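Local coordinates for sister chromatid cohesion protein (PDB 5T8V), which probably loads cohesin onto chromatin, the chain being the C-terminal, HEAT-repeat part of the loader Scc2, at residues A[197-211]-A[249-263]. Numbering follows the deposited sequence.
Sequences MTDAQKLLSMMSELI and KFDGFRLVAMDMICQ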
ATOM      1  N   MET A 197      -3.805  52.884 -24.095  1.00 26.53           N
ATOM      2  CA  MET A 197      -3.410  51.862 -23.130  1.00 26.50           C
ATOM      3  C   MET A 197      -2.096  52.229 -22.455  1.00 25.15           C
ATOM      4  O   MET A 197      -1.966  52.132 -21.230  1.00 25.72           O
ATOM      5  CB  MET A 197      -3.292  50.505 -23.826  1.00 29.45           C
ATOM      6  CG  MET A 197      -4.579  50.022 -24.472  1.00 31.66           C
ATOM      7  SD  MET A 197      -5.943  49.892 -23.300  1.00 32.11           S
ATOM      8  CE  MET A 197      -6.629  48.308 -23.776  1.00 34.52           C
ATOM      9  N   THR A 198      -1.101  52.646 -23.242  1.00 16.72           N
ATOM     10  CA  THR A 198       0.169  53.061 -22.656  1.00 16.55           C
ATOM     11  C   THR A 198      -0.038  54.183 -21.647  1.00 15.80           C
ATOM     12  O   THR A 198       0.531  54.156 -20.549  1.00 16.65           O
ATOM     13  CB  THR A 198       1.139  53.497 -23.754  1.00 17.92           C
ATOM     14  OG1 THR A 198       1.397  52.393 -24.630  1.00 20.20           O
ATOM     15  CG2 THR A 198       2.464  53.984 -23.160  1.00 17.31           C
ATOM     16  N   ASP A 199      -0.853  55.180 -21.998  1.00 21.76           N
ATOM     17  CA  ASP A 199      -1.147  56.261 -21.065  1.00 22.83           C
ATOM     18  C   ASP A 199      -1.718  55.716 -19.762  1.00 21.60           C
ATOM     19  O   ASP A 199      -1.303  56.120 -18.668  1.00 22.03           O
ATOM     20  CB  ASP A 199      -2.120  57.253 -21.704  1.00 26.09           C
ATOM     21  CG  ASP A 199      -1.551  57.911 -22.945  1.00 28.53           C
ATOM     22  OD1 ASP A 199      -0.453  57.508 -23.390  1.00 30.10           O
ATOM     23  OD2 ASP A 199      -2.207  58.827 -23.482  1.00 29.15           O
ATOM     24  N   ALA A 200      -2.671  54.785 -19.861  1.00 14.94           N
ATOM     25  CA  ALA A 200      -3.266  54.202 -18.661  1.00 15.03           C
ATOM     26  C   ALA A 200      -2.213  53.497 -17.811  1.00 15.69           C
ATOM     27  O   ALA A 200      -2.131  53.717 -16.596  1.00 16.89           O
ATOM     28  CB  ALA A 200      -4.387  53.237 -19.049  1.00 15.34           C
ATOM     29  N   GLN A 201      -1.402  52.637 -18.430  1.00 30.03           N
ATOM     30  CA  GLN A 201      -0.333  51.969 -17.693  1.00 32.72           C
ATOM     31  C   GLN A 201       0.535  52.985 -16.960  1.00 31.57           C
ATOM     32  O   GLN A 201       0.759  52.878 -15.749  1.00 30.76           O
ATOM     33  CB  GLN A 201       0.528  51.135 -18.642  1.00 35.64           C
ATOM     34  CG  GLN A 201      -0.145  49.898 -19.213  1.00 39.30           C
ATOM     35  CD  GLN A 201       0.835  49.015 -19.968  1.00 42.96           C
ATOM     36  OE1 GLN A 201       2.042  49.261 -19.953  1.00 44.12           O
ATOM     37  NE2 GLN A 201       0.321  47.985 -20.633  1.00 44.13           N
ATOM     38  N   LYS A 202       1.026  53.987 -17.692  1.00 24.09           N
ATOM     39  CA  LYS A 202       1.922  54.975 -17.105  1.00 24.63           C
ATOM     40  C   LYS A 202       1.267  55.695 -15.933  1.00 23.38           C
ATOM     41  O   LYS A 202       1.935  56.020 -14.944  1.00 23.82           O
ATOM     42  CB  LYS A 202       2.356  55.971 -18.179  1.00 26.94           C
ATOM     43  CG  LYS A 202       3.128  55.343 -19.329  1.00 29.77           C
ATOM     44  CD  LYS A 202       4.554  54.988 -18.929  1.00 32.21           C
ATOM     45  CE  LYS A 202       5.346  54.450 -20.114  1.00 35.90           C
ATOM     46  NZ  LYS A 202       5.424  55.430 -21.248  1.00 38.06           N
ATOM     47  N   LEU A 203      -0.041  55.951 -16.020  1.00 14.56           N
ATOM     48  CA  LEU A 203      -0.729  56.605 -14.911  1.00 14.54           C
ATOM     49  C   LEU A 203      -0.810  55.688 -13.695  1.00 14.78           C
ATOM     50  O   LEU A 203      -0.483  56.097 -12.575  1.00 15.02           O
ATOM     51  CB  LEU A 203      -2.127  57.047 -15.340  1.00 14.49           C
ATOM     52  CG  LEU A 203      -2.958  57.711 -14.235  1.00 14.75           C
ATOM     53  CD1 LEU A 203      -2.251  58.943 -13.684  1.00 14.94           C
ATOM     54  CD2 LEU A 203      -4.340  58.074 -14.749  1.00 14.95           C
ATOM     55  N   LEU A 204      -1.249  54.443 -13.892  1.00 14.91           N
ATOM     56  CA  LEU A 204      -1.346  53.513 -12.771  1.00 15.38           C
ATOM     57  C   LEU A 204       0.002  53.350 -12.075  1.00 15.68           C
ATOM     58  O   LEU A 204       0.107  53.481 -10.846  1.00 17.17           O
ATOM     59  CB  LEU A 204      -1.870  52.165 -13.265  1.00 15.84           C
ATOM     60  CG  LEU A 204      -3.306  52.165 -13.798  1.00 15.74           C
ATOM     61  CD1 LEU A 204      -3.583  50.912 -14.607  1.00 16.48           C
ATOM     62  CD2 LEU A 204      -4.296  52.276 -12.656  1.00 16.36           C
ATOM     63  N   SER A 205       1.053  53.064 -12.847  1.00 16.76           N
ATOM     64  CA  SER A 205       2.381  52.947 -12.259  1.00 17.98           C
ATOM     65  C   SER A 205       2.781  54.240 -11.562  1.00 17.91           C
ATOM     66  O   SER A 205       3.434  54.213 -10.509  1.00 19.89           O
ATOM     67  CB  SER A 205       3.402  52.579 -13.335  1.00 18.91           C
ATOM     68  OG  SER A 205       3.697  53.691 -14.160  1.00 19.60           O
ATOM     69  N   MET A 206       2.390  55.385 -12.126  1.00 18.63           N
ATOM     70  CA  MET A 206       2.707  56.655 -11.483  1.00 20.28           C
ATOM     71  C   MET A 206       2.011  56.788 -10.134  1.00 20.22           C
ATOM     72  O   MET A 206       2.548  57.428  -9.225  1.00 21.48           O
ATOM     73  CB  MET A 206       2.323  57.824 -12.387  1.00 21.60           C
ATOM     74  CG  MET A 206       2.759  59.180 -11.842  1.00 24.00           C
ATOM     75  SD  MET A 206       4.545  59.289 -11.599  1.00 25.62           S
ATOM     76  CE  MET A 206       4.614  59.952  -9.940  1.00 26.84           C
ATOM     77  N   MET A 207       0.816  56.211  -9.988  1.00 16.06           N
ATOM     78  CA  MET A 207       0.159  56.199  -8.683  1.00 16.64           C
ATOM     79  C   MET A 207       0.903  55.295  -7.711  1.00 17.69           C
ATOM     80  O   MET A 207       1.111  55.660  -6.540  1.00 18.23           O
ATOM     81  CB  MET A 207      -1.293  55.744  -8.828  1.00 16.59           C
ATOM     82  CG  MET A 207      -2.133  56.623  -9.735  1.00 16.15           C
ATOM     83  SD  MET A 207      -2.313  58.306  -9.118  1.00 16.57           S
ATOM     84  CE  MET A 207      -3.355  58.043  -7.687  1.00 17.77           C
ATOM     85  N   SER A 208       1.305  54.105  -8.175  1.00 28.35           N
ATOM     86  CA  SER A 208       2.141  53.238  -7.349  1.00 30.35           C
ATOM     87  C   SER A 208       3.343  53.996  -6.812  1.00 30.69           C
ATOM     88  O   SER A 208       3.689  53.875  -5.631  1.00 31.90           O
ATOM     89  CB  SER A 208       2.603  52.021  -8.151  1.00 32.02           C
ATOM     90  OG  SER A 208       1.531  51.126  -8.385  1.00 34.20           O
ATOM     91  N   GLU A 209       3.993  54.789  -7.665  1.00 27.75           N
ATOM     92  CA  GLU A 209       5.098  55.619  -7.196  1.00 29.63           C
ATOM     93  C   GLU A 209       4.612  56.675  -6.210  1.00 29.30           C
ATOM     94  O   GLU A 209       5.258  56.919  -5.184  1.00 29.64           O
ATOM     95  CB  GLU A 209       5.798  56.275  -8.385  1.00 32.54           C
ATOM     96  CG  GLU A 209       6.956  57.184  -8.009  1.00 35.66           C
ATOM     97  CD  GLU A 209       7.620  57.806  -9.220  1.00 37.50           C
ATOM     98  OE1 GLU A 209       7.413  57.293 -10.342  1.00 37.08           O
ATOM     99  OE2 GLU A 209       8.341  58.813  -9.050  1.00 39.29           O
ATOM    100  N   LEU A 210       3.471  57.305  -6.499  1.00 28.02           N
ATOM    101  CA  LEU A 210       2.963  58.382  -5.656  1.00 28.98           C
ATOM    102  C   LEU A 210       2.838  57.941  -4.207  1.00 31.03           C
ATOM    103  O   LEU A 210       3.388  58.576  -3.300  1.00 33.09           O
ATOM    104  CB  LEU A 210       1.605  58.863  -6.170  1.00 28.46           C
ATOM    105  CG  LEU A 210       0.915  59.931  -5.305  1.00 28.89           C
ATOM    106  CD1 LEU A 210       1.492  61.310  -5.587  1.00 29.33           C
ATOM    107  CD2 LEU A 210      -0.585  59.917  -5.513  1.00 28.16           C
ATOM    108  N   ILE A 211       2.096  56.858  -3.962  1.00 30.72           N
ATOM    109  CA  ILE A 211       1.769  56.498  -2.588  1.00 32.43           C
ATOM    110  C   ILE A 211       3.003  56.214  -1.738  1.00 33.04           C
ATOM    111  O   ILE A 211       2.891  56.137  -0.511  1.00 33.54           O
ATOM    112  CB  ILE A 211       0.806  55.290  -2.557  1.00 33.29           C
ATOM    113  CG1 ILE A 211       1.423  54.084  -3.272  1.00 33.88           C
ATOM    114  CG2 ILE A 211      -0.529  55.677  -3.181  1.00 33.26           C
ATOM    115  CD1 ILE A 211       0.579  52.826  -3.181  1.00 35.08           C
ATOM    116  N   LYS A 249       0.134  43.540 -23.981  1.00 37.24           N
ATOM    117  CA  LYS A 249      -0.211  44.828 -23.386  1.00 35.85           C
ATOM    118  C   LYS A 249      -1.027  44.626 -22.110  1.00 34.10           C
ATOM    119  O   LYS A 249      -0.708  45.180 -21.042  1.00 33.02           O
ATOM    120  CB  LYS A 249      -0.973  45.664 -24.420  1.00 38.30           C
ATOM    121  CG  LYS A 249      -0.961  47.165 -24.188  1.00 39.65           C
ATOM    122  CD  LYS A 249       0.439  47.763 -24.339  1.00 40.54           C
ATOM    123  CE  LYS A 249       0.451  49.232 -23.958  1.00 40.63           C
ATOM    124  NZ  LYS A 249       1.829  49.795 -23.928  1.00 40.13           N
ATOM    125  N   PHE A 250      -2.067  43.795 -22.195  1.00 27.81           N
ATOM    126  CA  PHE A 250      -2.859  43.476 -21.015  1.00 26.60           C
ATOM    127  C   PHE A 250      -2.003  42.799 -19.950  1.00 25.81           C
ATOM    128  O   PHE A 250      -2.164  43.067 -18.752  1.00 25.62           O
ATOM    129  CB  PHE A 250      -4.045  42.591 -21.402  1.00 27.32           C
ATOM    130  CG  PHE A 250      -5.007  43.248 -22.352  1.00 28.77           C
ATOM    131  CD1 PHE A 250      -5.713  44.377 -21.973  1.00 28.70           C
ATOM    132  CD2 PHE A 250      -5.214  42.732 -23.618  1.00 30.36           C
ATOM    133  CE1 PHE A 250      -6.603  44.982 -22.841  1.00 30.14           C
ATOM    134  CE2 PHE A 250      -6.104  43.333 -24.490  1.00 31.81           C
ATOM    135  CZ  PHE A 250      -6.799  44.458 -24.099  1.00 31.68           C
ATOM    136  N   ASP A 251      -1.083  41.918 -20.363  1.00 30.09           N
ATOM    137  CA  ASP A 251      -0.133  41.373 -19.399  1.00 29.46           C
ATOM    138  C   ASP A 251       0.569  42.498 -18.648  1.00 27.35           C
ATOM    139  O   ASP A 251       0.720  42.444 -17.420  1.00 27.25           O
ATOM    140  CB  ASP A 251       0.896  40.478 -20.092  1.00 31.56           C
ATOM    141  CG  ASP A 251       0.290  39.199 -20.641  1.00 34.24           C
ATOM    142  OD1 ASP A 251      -0.890  38.913 -20.342  1.00 35.08           O
ATOM    143  OD2 ASP A 251       1.004  38.473 -21.365  1.00 35.43           O
ATOM    144  N   GLY A 252       0.996  43.531 -19.375  1.00 23.16           N
ATOM    145  CA  GLY A 252       1.588  44.685 -18.724  1.00 21.68           C
ATOM    146  C   GLY A 252       0.673  45.280 -17.675  1.00 21.07           C
ATOM    147  O   GLY A 252       1.119  45.660 -16.587  1.00 20.34           O
ATOM    148  N   PHE A 253      -0.624  45.360 -17.977  1.00 25.64           N
ATOM    149  CA  PHE A 253      -1.560  45.825 -16.957  1.00 25.25           C
ATOM    150  C   PHE A 253      -1.518  44.930 -15.722  1.00 25.29           C
ATOM    151  O   PHE A 253      -1.440  45.420 -14.588  1.00 24.22           O
ATOM    152  CB  PHE A 253      -2.975  45.899 -17.518  1.00 25.68           C
ATOM    153  CG  PHE A 253      -3.239  47.139 -18.307  1.00 26.34           C
ATOM    154  CD1 PHE A 253      -3.388  48.357 -17.670  1.00 25.84           C
ATOM    155  CD2 PHE A 253      -3.332  47.092 -19.684  1.00 27.83           C
ATOM    156  CE1 PHE A 253      -3.628  49.505 -18.393  1.00 27.04           C
ATOM    157  CE2 PHE A 253      -3.575  48.236 -20.412  1.00 28.58           C
ATOM    158  CZ  PHE A 253      -3.724  49.445 -19.765  1.00 27.97           C
ATOM    159  N   ARG A 254      -1.576  43.609 -15.919  1.00 30.69           N
ATOM    160  CA  ARG A 254      -1.505  42.687 -14.787  1.00 29.45           C
ATOM    161  C   ARG A 254      -0.282  42.976 -13.923  1.00 27.91           C
ATOM    162  O   ARG A 254      -0.375  43.059 -12.689  1.00 28.27           O
ATOM    163  CB  ARG A 254      -1.478  41.246 -15.300  1.00 30.97           C
ATOM    164  CG  ARG A 254      -2.060  40.214 -14.348  1.00 32.43           C
ATOM    165  CD  ARG A 254      -2.313  38.895 -15.071  1.00 35.76           C
ATOM    166  NE  ARG A 254      -1.118  38.401 -15.753  1.00 37.73           N
ATOM    167  CZ  ARG A 254      -1.112  37.409 -16.639  1.00 40.10           C
ATOM    168  NH1 ARG A 254      -2.244  36.794 -16.966  1.00 41.84           N
ATOM    169  NH2 ARG A 254       0.026  37.031 -17.206  1.00 40.07           N
ATOM    170  N   LEU A 255       0.878  43.148 -14.560  1.00 27.13           N
ATOM    171  CA  LEU A 255       2.106  43.401 -13.811  1.00 26.68           C
ATOM    172  C   LEU A 255       2.016  44.703 -13.022  1.00 27.27           C
ATOM    173  O   LEU A 255       2.354  44.748 -11.833  1.00 27.84           O
ATOM    174  CB  LEU A 255       3.299  43.425 -14.765  1.00 27.63           C
ATOM    175  CG  LEU A 255       4.055  42.102 -14.863  1.00 28.91           C
ATOM    176  CD1 LEU A 255       4.920  42.062 -16.109  1.00 28.89           C
ATOM    177  CD2 LEU A 255       4.902  41.899 -13.614  1.00 29.36           C
ATOM    178  N   VAL A 256       1.569  45.781 -13.673  1.00 24.14           N
ATOM    179  CA  VAL A 256       1.402  47.051 -12.968  1.00 23.13           C
ATOM    180  C   VAL A 256       0.512  46.871 -11.746  1.00 22.94           C
ATOM    181  O   VAL A 256       0.774  47.434 -10.673  1.00 23.39           O
ATOM    182  CB  VAL A 256       0.841  48.119 -13.928  1.00 23.14           C
ATOM    183  CG1 VAL A 256       0.289  49.319 -13.160  1.00 23.22           C
ATOM    184  CG2 VAL A 256       1.925  48.571 -14.891  1.00 22.39           C
ATOM    185  N   ALA A 257      -0.559  46.084 -11.888  1.00 17.73           N
ATOM    186  CA  ALA A 257      -1.452  45.852 -10.759  1.00 17.87           C
ATOM    187  C   ALA A 257      -0.729  45.141  -9.623  1.00 17.06           C
ATOM    188  O   ALA A 257      -0.869  45.520  -8.453  1.00 17.15           O
ATOM    189  CB  ALA A 257      -2.670  45.047 -11.206  1.00 21.57           C
ATOM    190  N   MET A 258       0.046  44.102  -9.945  1.00 22.93           N
ATOM    191  CA  MET A 258       0.809  43.410  -8.911  1.00 22.72           C
ATOM    192  C   MET A 258       1.743  44.371  -8.182  1.00 22.63           C
ATOM    193  O   MET A 258       1.815  44.370  -6.946  1.00 22.04           O
ATOM    194  CB  MET A 258       1.595  42.257  -9.528  1.00 22.79           C
ATOM    195  CG  MET A 258       0.714  41.121 -10.008  1.00 24.94           C
ATOM    196  SD  MET A 258       1.658  39.756 -10.700  1.00 25.89           S
ATOM    197  CE  MET A 258       0.345  38.590 -11.054  1.00 26.90           C
ATOM    198  N   ASP A 259       2.465  45.204  -8.933  1.00 22.79           N
ATOM    199  CA  ASP A 259       3.335  46.195  -8.306  1.00 22.92           C
ATOM    200  C   ASP A 259       2.549  47.083  -7.351  1.00 24.01           C
ATOM    201  O   ASP A 259       2.983  47.340  -6.221  1.00 24.92           O
ATOM    202  CB  ASP A 259       4.025  47.040  -9.377  1.00 23.74           C
ATOM    203  CG  ASP A 259       5.063  46.259 -10.157  1.00 24.96           C
ATOM    204  OD1 ASP A 259       5.196  45.040  -9.913  1.00 25.62           O
ATOM    205  OD2 ASP A 259       5.740  46.859 -11.017  1.00 25.42           O
ATOM    206  N   MET A 260       1.380  47.556  -7.786  1.00 27.17           N
ATOM    207  CA  MET A 260       0.588  48.452  -6.948  1.00 27.79           C
ATOM    208  C   MET A 260       0.163  47.763  -5.656  1.00 26.51           C
ATOM    209  O   MET A 260       0.270  48.342  -4.566  1.00 26.89           O
ATOM    210  CB  MET A 260      -0.633  48.942  -7.726  1.00 29.89           C
ATOM    211  CG  MET A 260      -1.393  50.062  -7.038  1.00 32.84           C
ATOM    212  SD  MET A 260      -2.766  50.691  -8.020  1.00 36.02           S
ATOM    213  CE  MET A 260      -1.897  51.477  -9.373  1.00 35.88           C
ATOM    214  N   ILE A 261      -0.317  46.521  -5.754  1.00 16.95           N
ATOM    215  CA  ILE A 261      -0.769  45.810  -4.562  1.00 16.64           C
ATOM    216  C   ILE A 261       0.398  45.555  -3.619  1.00 15.95           C
ATOM    217  O   ILE A 261       0.248  45.636  -2.396  1.00 16.18           O
ATOM    218  CB  ILE A 261      -1.477  44.499  -4.945  1.00 16.82           C
ATOM    219  CG1 ILE A 261      -2.731  44.796  -5.772  1.00 19.69           C
ATOM    220  CG2 ILE A 261      -1.850  43.714  -3.682  1.00 16.96           C
ATOM    221  CD1 ILE A 261      -3.423  43.560  -6.319  1.00 20.44           C
ATOM    222  N   CYS A 262       1.569  45.217  -4.161  1.00 16.56           N
ATOM    223  CA  CYS A 262       2.743  45.053  -3.309  1.00 18.05           C
ATOM    224  C   CYS A 262       3.086  46.354  -2.596  1.00 19.49           C
ATOM    225  O   CYS A 262       3.467  46.348  -1.418  1.00 19.99           O
ATOM    226  CB  CYS A 262       3.933  44.568  -4.132  1.00 16.35           C
ATOM    227  SG  CYS A 262       3.777  42.863  -4.674  1.00 17.13           S
ATOM    228  N   GLN A 263       2.958  47.483  -3.293  1.00 19.50           N
ATOM    229  CA  GLN A 263       3.253  48.768  -2.671  1.00 20.03           C
ATOM    230  C   GLN A 263       2.295  49.054  -1.522  1.00 20.10           C
ATOM    231  O   GLN A 263       2.725  49.345  -0.401  1.00 19.34           O
ATOM    232  CB  GLN A 263       3.198  49.875  -3.718  1.00 21.08           C
ATOM    233  CG  GLN A 263       4.544  50.162  -4.335  1.00 22.52           C
ATOM    234  CD  GLN A 263       5.374  51.082  -3.473  1.00 24.23           C
ATOM    235  OE1 GLN A 263       5.137  52.285  -3.442  1.00 26.46           O
ATOM    236  NE2 GLN A 263       6.347  50.524  -2.764  1.00 23.02           N
TER
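Phe253 fits as a knob into a hole formed by Met197, Ala200, Gln201 and Leu204, where segments 197-211 and 249-263, on helices 190-213 and 247-267 of this HEAT-repeat protein, run nearly parallel (13°) with a closest axis approach of 9.3 Å. Gln201 CG lies over one face of the ring, 3.7 Å from its centroid in a CH-pi contact, while Ala200 CB and Leu204 CD1 meet the ring edge. Met197 adds an oblique Met-aromatic contact through SD, and its methyl CE reaches Phe250 CE1 at 3.5 Å. Further along, Leu204 CB packs against Val256 CG1 and the methyl of Met260. The chain of Met260 leaves extended, CG anti to the backbone N (chi1 -170°), and bends only at its last torsion, which sets CE against Leu204, near its CB and CD2. One turn on, the CA atoms of Ser208 and Met260 are 5.0 Å apart, the closest pair of the register. Near the start of helix 247-267, the Lys249 chain, turned at chi2 (66°), runs past Met197 CB and the Gln201 amide, and its NZ donates a hydrogen bond of 2.7 Å to Thr198 OG1. Asp259 forms a salt bridge with Arg312. Helix 149-172 lies against the central cluster, Cys159 touching Leu204 and Ile167 the Phe253 ring.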